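Side-chain contact in glyoxalase family protein (Enterococcus faecalis, PDB 2P25), which belongs to the glyoxalase/bleomycin resistance protein/dioxygenase superfamily, whose fold is built from paired beta-alpha-beta-beta-beta modules: residues A[102-105]-A[110-113]. Numbering follows the deposited sequence.
Sequences RVDD and KMTF
In both R102 and M111, the latter a selenomethionine, CG is wedged between the backbone N and the carbonyl carbon (chi1 55° and 57°); the two residues share a face of a beta hairpin, and the like torsions place their CG atoms 4.2 Å apart. Beneath them the residues form an antiparallel hydrogen-bonded pair: R102 N donates almost straight to M111 O at 3.1 Å, and M111 N returns a bond to R102 O at 2.9 Å. The next pair, V103 with K110, is non-hydrogen-bonded and points to the other face. R102 bends at chi2 and runs along the opposite strand, carrying its NH2 to the ring edge of F113, 3.4 Å from CD2, with guanidinium and ring planes 28° apart. M111 SE packs against D104, 3.8 Å from its CA and beside its carboxylate, while the terminal methyl CE comes back over one face of the R102 guanidinium. Partners beyond the hairpin fix the polar ends: R102 NH1 forms a salt bridge with E99, and D104 OD2 accepts a hydrogen bond from H125 NE2. Strand 102-103 is an edge strand of the four-stranded mixed sheet within this chain, while strand 110-115 pairs on its other side with strand 121-125, against which M111 and F113 pack; on the opposite face, K110 and T112 touch helix 84-93.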
loop_
_atom_site.group_PDB
_atom_site.type_symbol
_atom_site.label_atom_id
_atom_site.label_comp_id
_atom_site.label_asym_id
_atom_site.label_seq_id
_atom_site.Cartn_x
_atom_site.Cartn_y
_atom_site.Cartn_z
ATOM N N ARG A 102 -18.531 -5.556 -10.120
ATOM C CA ARG A 102 -19.614 -4.856 -9.422
ATOM C C ARG A 102 -19.383 -3.356 -9.443
ATOM O O ARG A 102 -18.421 -2.889 -10.028
ATOM C CB ARG A 102 -19.728 -5.338 -7.990
ATOM C CG ARG A 102 -18.437 -5.238 -7.203
ATOM C CD ARG A 102 -18.370 -6.438 -6.327
ATOM N NE ARG A 102 -17.322 -6.377 -5.324
ATOM C CZ ARG A 102 -16.149 -6.994 -5.421
ATOM N NH1 ARG A 102 -15.819 -7.706 -6.507
ATOM N NH2 ARG A 102 -15.302 -6.882 -4.415
ATOM N N VAL A 103 -20.281 -2.606 -8.816
ATOM C CA VAL A 103 -20.126 -1.167 -8.715
ATOM C C VAL A 103 -19.852 -0.753 -7.275
ATOM O O VAL A 103 -20.307 -1.399 -6.325
ATOM C CB VAL A 103 -21.351 -0.404 -9.273
ATOM C CG1 VAL A 103 -21.512 -0.671 -10.773
ATOM C CG2 VAL A 103 -22.613 -0.785 -8.513
ATOM N N ASP A 104 -19.079 0.317 -7.128
ATOM C CA ASP A 104 -18.724 0.871 -5.827
ATOM C C ASP A 104 -20.002 1.387 -5.138
ATOM O O ASP A 104 -20.789 2.097 -5.760
ATOM C CB ASP A 104 -17.700 1.998 -6.041
ATOM C CG ASP A 104 -16.834 2.267 -4.811
ATOM O OD1 ASP A 104 -17.139 1.733 -3.721
ATOM O OD2 ASP A 104 -15.835 3.012 -4.940
ATOM N N ASP A 105 -20.201 1.004 -3.871
ATOM C CA ASP A 105 -21.427 1.309 -3.109
ATOM C C ASP A 105 -21.776 2.788 -3.094
ATOM O O ASP A 105 -22.954 3.160 -3.110
ATOM C CB ASP A 105 -21.311 0.851 -1.647
ATOM C CG ASP A 105 -21.005 -0.630 -1.505
ATOM O OD1 ASP A 105 -21.249 -1.406 -2.460
ATOM O OD2 ASP A 105 -20.522 -1.017 -0.413
ATOM N N LYS A 110 -17.437 1.055 -11.756
ATOM C CA LYS A 110 -17.108 -0.375 -11.830
ATOM C C LYS A 110 -15.802 -0.709 -11.145
ATOM O O LYS A 110 -14.839 0.039 -11.240
ATOM C CB LYS A 110 -16.992 -0.835 -13.280
ATOM C CG LYS A 110 -18.327 -0.920 -13.995
ATOM C CD LYS A 110 -18.093 -1.087 -15.492
ATOM C CE LYS A 110 -19.390 -1.073 -16.249
ATOM N NZ LYS A 110 -19.122 -1.196 -17.703
HETATM N N MSE A 111 -15.768 -1.874 -10.505
HETATM C CA MSE A 111 -14.578 -2.328 -9.778
HETATM C C MSE A 111 -14.602 -3.839 -9.651
HETATM O O MSE A 111 -15.655 -4.474 -9.757
HETATM C CB MSE A 111 -14.518 -1.712 -8.370
HETATM C CG MSE A 111 -15.746 -2.012 -7.577
HETATM SE SE MSE A 111 -15.613 -1.367 -5.751
HETATM C CE MSE A 111 -14.417 -2.762 -5.044
ATOM N N THR A 112 -13.417 -4.418 -9.467
ATOM C CA THR A 112 -13.303 -5.819 -9.093
ATOM C C THR A 112 -11.912 -6.008 -8.450
ATOM O O THR A 112 -11.118 -5.053 -8.373
ATOM C CB THR A 112 -13.489 -6.773 -10.288
ATOM O OG1 THR A 112 -13.588 -8.134 -9.784
ATOM C CG2 THR A 112 -12.300 -6.664 -11.277
ATOM N N PHE A 113 -11.641 -7.234 -8.015
ATOM C CA PHE A 113 -10.365 -7.612 -7.407
ATOM C C PHE A 113 -9.762 -8.812 -8.104
ATOM O O PHE A 113 -10.468 -9.700 -8.600
ATOM C CB PHE A 113 -10.541 -8.009 -5.932
ATOM C CG PHE A 113 -10.710 -6.851 -4.990
ATOM C CD1 PHE A 113 -9.600 -6.282 -4.365
ATOM C CD2 PHE A 113 -11.973 -6.327 -4.742
ATOM C CE1 PHE A 113 -9.762 -5.206 -3.465
ATOM C CE2 PHE A 113 -12.154 -5.249 -3.845
ATOM C CZ PHE A 113 -11.060 -4.682 -3.225
#